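Local coordinates for protein Cel44C (Paenibacillus polymyxa, PDB 2YIH) that hydrolyses beta-1,4-glucan chains such as xyloglucan, acting as an endo-glucanase and xyloglucanase through its calcium-containing family 44 catalytic domain, at residues H96-S99 and L100-T104; H164-V167 and N168-T172. The protein carries 8 engineered substitutions. All coordinates share one frame; numbering follows the deposited sequence.

Interactions 1 and 2 are the C-terminal ends of two helices, 90-102 and 159-170, that pack against each other on the outside of the (beta/alpha)8 barrel. Their centres lie 15 Å apart. Y170 of interaction 2 joins them: its OH is probably hydrogen-bonded to D97 OD1 of interaction 1 at 2.7 Å, and its CD1 packs 3.6 Å from H96 CD2. L100 CD1 touches the same Y170 CD1. Interaction 1 lies away from the glycan pocket and the calcium site. Interaction 2 is nearer the metal, with the F165 side chain about 12 Å from the bound calcium ion.

Interaction 1 of 2, residues H96-S99 and L100-T104; sequences HDQS and LKLGT. With EDO (1,2-ethanediol), chain N.
L100 lies over one face of the H96 ring, one helical turn further on. Its CG is 4.1 Å from the ring centroid, a CH-pi contact shifted toward the rim. With CG anti to the backbone N (chi1 -173°) the H96 ring lies beside the carbonyl carbon, and chi2 of 51° turns a face to L100. Both ring nitrogens are satisfied: ND1 by S106 OG and NE2 by A177 O. The backbone acceptors are used in turn. H96 O takes L100 N at 2.9 Å, D97 O takes K101 N and Q98 O takes L102 N. S99 O takes T104 N at 2.9 Å, and a weak second bond from L102 N. G103, with positive phi, is the C-prime residue of a Schellman motif that ends the helix, and its own N gives a weak bond to L100 O. S99 OG lies 2.9 Å from T104 OG1 and is also hydrogen-bonded to S106 OG, so where its proton goes is not settled; R43 NH1 donates to the same S99 oxygen. D97 splits its carboxylate: OD1 goes to Y170 OH, and OD2 accepts from O1 of the ethanediol at 3.1 Å. Q98 bends at chi2 (74°), which brings OE1 to 3.1 Å from K101 CE, while its CG touches L102 CD1 at 4.0 Å. With an alanine at Q98, the K101 chain would probably lose the amide beside it and be freer to swing. These residues end helix 90-102, just before barrel strand 105-110. Strand 42-45 meets Q98, L102 and T104 through R43, and helix 159-170 packs on D97 and L100.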
ATOM      1  N   HIS A  96      -0.993   7.967 -15.347  1.00  8.82           N
ATOM      2  CA  HIS A  96      -2.437   7.752 -15.283  1.00  8.88           C
ATOM      3  C   HIS A  96      -2.940   7.126 -16.588  1.00  8.97           C
ATOM      4  O   HIS A  96      -3.814   6.290 -16.556  1.00  9.13           O
ATOM      5  CB  HIS A  96      -3.191   9.052 -15.025  1.00  9.14           C
ATOM      6  CG  HIS A  96      -4.650   8.850 -14.782  1.00  9.48           C
ATOM      7  ND1 HIS A  96      -5.120   7.942 -13.857  1.00  9.21           N
ATOM      8  CD2 HIS A  96      -5.742   9.398 -15.369  1.00  9.29           C
ATOM      9  CE1 HIS A  96      -6.445   7.956 -13.864  1.00  9.80           C
ATOM     10  NE2 HIS A  96      -6.849   8.837 -14.770  1.00  9.63           N
ATOM     11  N   ASP A  97      -2.345   7.486 -17.719  1.00  9.35           N
ATOM     12  CA  ASP A  97      -2.727   6.828 -18.988  1.00 10.09           C
ATOM     13  C   ASP A  97      -2.529   5.311 -18.862  1.00 10.28           C
ATOM     14  O   ASP A  97      -3.326   4.525 -19.410  1.00  9.98           O
ATOM     15  CB  ASP A  97      -1.881   7.350 -20.163  1.00 10.59           C
ATOM     16  CG  ASP A  97      -2.291   8.745 -20.635  1.00 11.45           C
ATOM     17  OD1 ASP A  97      -3.343   9.300 -20.222  1.00 11.37           O
ATOM     18  OD2 ASP A  97      -1.531   9.295 -21.477  1.00 12.26           O
ATOM     19  N   GLN A  98      -1.439   4.910 -18.223  1.00 10.77           N
ATOM     20  CA  GLN A  98      -1.182   3.501 -17.982  1.00 12.02           C
ATOM     21  C   GLN A  98      -2.238   2.889 -17.045  1.00 12.35           C
ATOM     22  O   GLN A  98      -2.718   1.774 -17.293  1.00 11.60           O
ATOM     23  CB  GLN A  98       0.249   3.271 -17.486  1.00 14.08           C
ATOM     24  CG  GLN A  98       0.614   1.785 -17.360  1.00 18.10           C
ATOM     25  CD  GLN A  98       0.841   1.078 -18.719  1.00 20.01           C
ATOM     26  OE1 GLN A  98       0.455   1.573 -19.788  1.00 24.40           O
ATOM     27  NE2 GLN A  98       1.461  -0.089 -18.666  1.00 21.94           N
ATOM     28  N   SER A  99      -2.635   3.619 -15.999  1.00 11.17           N
ATOM     29  CA  SER A  99      -3.723   3.131 -15.141  1.00 11.61           C
ATOM     30  C   SER A  99      -5.008   2.912 -15.946  1.00 12.17           C
ATOM     31  O   SER A  99      -5.732   1.930 -15.715  1.00 11.50           O
ATOM     32  CB  SER A  99      -4.017   4.095 -13.987  1.00 11.54           C
ATOM     33  OG  SER A  99      -3.014   3.973 -12.990  1.00 10.77           O
ATOM     34  N   LEU A 100      -5.324   3.876 -16.812  1.00 11.61           N
ATOM     35  CA  LEU A 100      -6.526   3.769 -17.647  1.00 12.97           C
ATOM     36  C   LEU A 100      -6.474   2.514 -18.534  1.00 14.13           C
ATOM     37  O   LEU A 100      -7.473   1.784 -18.614  1.00 14.39           O
ATOM     38  CB  LEU A 100      -6.721   5.030 -18.478  1.00 12.86           C
ATOM     39  CG  LEU A 100      -7.052   6.225 -17.564  1.00 13.50           C
ATOM     40  CD1 LEU A 100      -7.255   7.483 -18.438  1.00 14.64           C
ATOM     41  CD2 LEU A 100      -8.289   5.972 -16.659  1.00 14.15           C
ATOM     42  N   LYS A 101      -5.295   2.235 -19.091  1.00 13.50           N
ATOM     43  CA  LYS A 101      -5.084   1.075 -19.973  1.00 14.70           C
ATOM     44  C   LYS A 101      -5.254  -0.229 -19.183  1.00 14.83           C
ATOM     45  O   LYS A 101      -5.893  -1.175 -19.676  1.00 14.85           O
ATOM     46  CB  LYS A 101      -3.685   1.162 -20.621  1.00 16.49           C
ATOM     47  CG  LYS A 101      -3.327   0.059 -21.656  1.00 20.49           C
ATOM     48  CD  LYS A 101      -1.919   0.318 -22.280  1.00 21.18           C
ATOM     49  CE  LYS A 101      -0.858  -0.573 -21.649  0.20 20.19           C
ATOM     50  NZ  LYS A 101       0.454  -0.489 -22.364  0.20 19.96           N
ATOM     51  N   LEU A 102      -4.798  -0.226 -17.930  1.00 13.95           N
ATOM     52  CA  LEU A 102      -4.757  -1.429 -17.102  1.00 14.01           C
ATOM     53  C   LEU A 102      -6.018  -1.556 -16.242  1.00 14.30           C
ATOM     54  O   LEU A 102      -6.184  -2.561 -15.552  1.00 16.37           O
ATOM     55  CB  LEU A 102      -3.537  -1.395 -16.179  1.00 14.34           C
ATOM     56  CG  LEU A 102      -2.137  -1.527 -16.766  1.00 14.60           C
ATOM     57  CD1 LEU A 102      -1.074  -1.378 -15.653  1.00 15.06           C
ATOM     58  CD2 LEU A 102      -1.993  -2.885 -17.489  1.00 15.79           C
ATOM     59  N   GLY A 103      -6.866  -0.528 -16.244  1.00 12.46           N
ATOM     60  CA  GLY A 103      -8.049  -0.493 -15.391  1.00 13.48           C
ATOM     61  C   GLY A 103      -7.797  -0.357 -13.892  1.00 13.20           C
ATOM     62  O   GLY A 103      -8.557  -0.897 -13.065  1.00 14.02           O
ATOM     63  N   THR A 104      -6.774   0.407 -13.516  1.00 10.97           N
ATOM     64  CA  THR A 104      -6.443   0.530 -12.092  1.00  9.47           C
ATOM     65  C   THR A 104      -6.832   1.917 -11.551  1.00  9.72           C
ATOM     66  O   THR A 104      -6.925   2.891 -12.310  1.00 10.17           O
ATOM     67  CB  THR A 104      -4.932   0.320 -11.831  1.00  9.45           C
ATOM     68  OG1 THR A 104      -4.198   1.356 -12.512  1.00  8.72           O
ATOM     69  CG2 THR A 104      -4.490  -1.056 -12.344  1.00  9.40           C
TER
HETATM   70  C1  EDO N1531       1.686  12.064 -21.638  1.00 30.88           C
HETATM   71  O1  EDO N1531       0.421  11.638 -21.113  1.00 25.75           O
HETATM   72  C2  EDO N1531       2.543  10.903 -22.140  1.00 31.75           C
HETATM   73  O2  EDO N1531       3.913  11.331 -22.042  1.00 34.41           O

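Interaction 2 of 2, residues H164-V167 and N168-T172; sequences HFLV and NKYGT
From H164 O to N168 N (2.8 Å) and onward to G171 N on V167 O, the last turn of the helix keeps its i to i+4 bonds, and G171 then leaves it with phi 82° and psi -178°. A side chain at this position would collide with the carbonyl oxygen of Y170, so the turn relies on a glycine. V167 CA lies 3.6 Å from G171 O in a CA-H...O contact. L166 O accepts Y170 N at 2.8 Å and a weak bond from K169 N. With CG anti to the carbonyl carbon (chi1 -67°), the Y170 ring lies back alongside L166, where Y170 CE2 meets L166 CD2 at 4.1 Å. K169 CG sits 3.8 Å above one face of that ring, over its centre. V167 CG1 touches the T172 methyl CG2 at 3.8 Å. A water donates to both F165 O and N168 OD1, so it bridges backbone and side chain. T172 OG1 is bonded to S174 OG. The F165 ring meets W55, and H164 stacks on F146. Helix 90-102 lies along one flank of this helix end: F165 and K169 touch T93, L166 touches V92, and Y170 packs on L100.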
ATOM      1  N   HIS A 164      -6.484  21.097 -11.599  1.00 10.01           N
ATOM      2  CA  HIS A 164      -7.335  21.545 -12.702  1.00 10.41           C
ATOM      3  C   HIS A 164      -6.900  20.973 -14.058  1.00 10.82           C
ATOM      4  O   HIS A 164      -7.756  20.629 -14.894  1.00 11.39           O
ATOM      5  CB  HIS A 164      -7.375  23.092 -12.738  1.00 11.04           C
ATOM      6  CG  HIS A 164      -7.997  23.655 -13.974  1.00 12.30           C
ATOM      7  ND1 HIS A 164      -9.344  23.946 -14.062  1.00 13.31           N
ATOM      8  CD2 HIS A 164      -7.455  24.011 -15.162  1.00 12.76           C
ATOM      9  CE1 HIS A 164      -9.608  24.428 -15.266  1.00 13.81           C
ATOM     10  NE2 HIS A 164      -8.480  24.466 -15.957  1.00 13.75           N
ATOM     11  N   PHE A 165      -5.586  20.947 -14.308  1.00 10.56           N
ATOM     12  CA  PHE A 165      -4.994  20.360 -15.508  1.00 10.51           C
ATOM     13  C   PHE A 165      -5.407  18.890 -15.688  1.00 10.14           C
ATOM     14  O   PHE A 165      -5.788  18.491 -16.792  1.00  9.70           O
ATOM     15  CB  PHE A 165      -3.457  20.531 -15.468  1.00 11.00           C
ATOM     16  CG  PHE A 165      -2.710  19.793 -16.538  1.00 11.71           C
ATOM     17  CD1 PHE A 165      -2.446  20.401 -17.772  1.00 12.10           C
ATOM     18  CD2 PHE A 165      -2.205  18.506 -16.298  1.00 12.07           C
ATOM     19  CE1 PHE A 165      -1.739  19.705 -18.773  1.00 13.75           C
ATOM     20  CE2 PHE A 165      -1.445  17.847 -17.268  1.00 13.13           C
ATOM     21  CZ  PHE A 165      -1.241  18.434 -18.508  1.00 13.10           C
ATOM     22  N   LEU A 166      -5.328  18.109 -14.610  1.00  9.89           N
ATOM     23  CA  LEU A 166      -5.720  16.694 -14.643  1.00 10.27           C
ATOM     24  C   LEU A 166      -7.220  16.562 -14.926  1.00 10.47           C
ATOM     25  O   LEU A 166      -7.636  15.754 -15.784  1.00 10.63           O
ATOM     26  CB  LEU A 166      -5.373  16.028 -13.311  1.00 10.08           C
ATOM     27  CG  LEU A 166      -3.860  15.915 -13.083  1.00  9.90           C
ATOM     28  CD1 LEU A 166      -3.662  15.259 -11.689  1.00 10.26           C
ATOM     29  CD2 LEU A 166      -3.196  15.057 -14.184  1.00 10.08           C
ATOM     30  N   VAL A 167      -8.025  17.370 -14.245  1.00 10.69           N
ATOM     31  CA  VAL A 167      -9.479  17.281 -14.415  1.00 11.58           C
ATOM     32  C   VAL A 167      -9.863  17.708 -15.836  1.00 11.85           C
ATOM     33  O   VAL A 167     -10.801  17.158 -16.441  1.00 11.47           O
ATOM     34  CB  VAL A 167     -10.212  18.113 -13.336  1.00 11.82           C
ATOM     35  CG1 VAL A 167     -11.727  18.311 -13.668  1.00 12.70           C
ATOM     36  CG2 VAL A 167     -10.029  17.449 -11.942  1.00 12.00           C
ATOM     37  N   ASN A 168      -9.153  18.698 -16.372  1.00 12.31           N
ATOM     38  CA  ASN A 168      -9.412  19.141 -17.741  1.00 12.82           C
ATOM     39  C   ASN A 168      -9.156  17.991 -18.738  1.00 13.90           C
ATOM     40  O   ASN A 168      -9.893  17.822 -19.728  1.00 14.00           O
ATOM     41  CB  ASN A 168      -8.533  20.356 -18.076  1.00 13.25           C
ATOM     42  CG  ASN A 168      -8.618  20.754 -19.540  1.00 14.30           C
ATOM     43  OD1 ASN A 168      -7.753  20.406 -20.338  1.00 15.87           O
ATOM     44  ND2 ASN A 168      -9.684  21.444 -19.894  1.00 14.23           N
ATOM     45  N   LYS A 169      -8.126  17.193 -18.477  1.00 12.86           N
ATOM     46  CA  LYS A 169      -7.774  16.103 -19.376  1.00 13.42           C
ATOM     47  C   LYS A 169      -8.663  14.857 -19.197  1.00 12.51           C
ATOM     48  O   LYS A 169      -9.004  14.155 -20.189  1.00 13.02           O
ATOM     49  CB  LYS A 169      -6.290  15.735 -19.191  1.00 13.62           C
ATOM     50  CG  LYS A 169      -5.769  14.717 -20.191  1.00 15.71           C
ATOM     51  CD  LYS A 169      -4.257  14.610 -20.109  1.00 16.40           C
ATOM     52  CE  LYS A 169      -3.725  13.375 -20.826  1.00 17.52           C
ATOM     53  NZ  LYS A 169      -3.773  13.492 -22.318  1.00 19.48           N
ATOM     54  N   TYR A 170      -8.997  14.539 -17.945  1.00 11.67           N
ATOM     55  CA  TYR A 170      -9.524  13.210 -17.611  1.00 11.94           C
ATOM     56  C   TYR A 170     -10.937  13.220 -17.078  1.00 12.41           C
ATOM     57  O   TYR A 170     -11.526  12.158 -16.886  1.00 14.73           O
ATOM     58  CB  TYR A 170      -8.646  12.554 -16.553  1.00 10.70           C
ATOM     59  CG  TYR A 170      -7.255  12.228 -17.071  1.00 10.58           C
ATOM     60  CD1 TYR A 170      -7.058  11.303 -18.104  1.00 10.24           C
ATOM     61  CD2 TYR A 170      -6.143  12.811 -16.500  1.00 10.30           C
ATOM     62  CE1 TYR A 170      -5.779  11.025 -18.589  1.00 10.07           C
ATOM     63  CE2 TYR A 170      -4.851  12.508 -16.952  1.00 10.87           C
ATOM     64  CZ  TYR A 170      -4.674  11.623 -18.002  1.00 10.39           C
ATOM     65  OH  TYR A 170      -3.390  11.287 -18.413  1.00 11.10           O
ATOM     66  N   GLY A 171     -11.441  14.409 -16.750  1.00 12.74           N
ATOM     67  CA  GLY A 171     -12.669  14.537 -15.962  1.00 12.86           C
ATOM     68  C   GLY A 171     -12.424  14.390 -14.470  1.00 13.30           C
ATOM     69  O   GLY A 171     -11.267  14.188 -14.026  1.00 13.10           O
ATOM     70  N   THR A 172     -13.497  14.461 -13.680  1.00 12.60           N
ATOM     71  CA  THR A 172     -13.343  14.389 -12.227  1.00 12.63           C
ATOM     72  C   THR A 172     -13.229  12.946 -11.727  1.00 12.30           C
ATOM     73  O   THR A 172     -13.527  11.984 -12.454  1.00 11.95           O
ATOM     74  CB  THR A 172     -14.506  15.064 -11.508  1.00 13.33           C
ATOM     75  OG1 THR A 172     -15.727  14.381 -11.836  1.00 14.10           O
ATOM     76  CG2 THR A 172     -14.614  16.523 -11.916  1.00 13.83           C
TER
HETATM   77  O   HOH W   1      -5.274  19.214 -19.514  1.00 15.82           O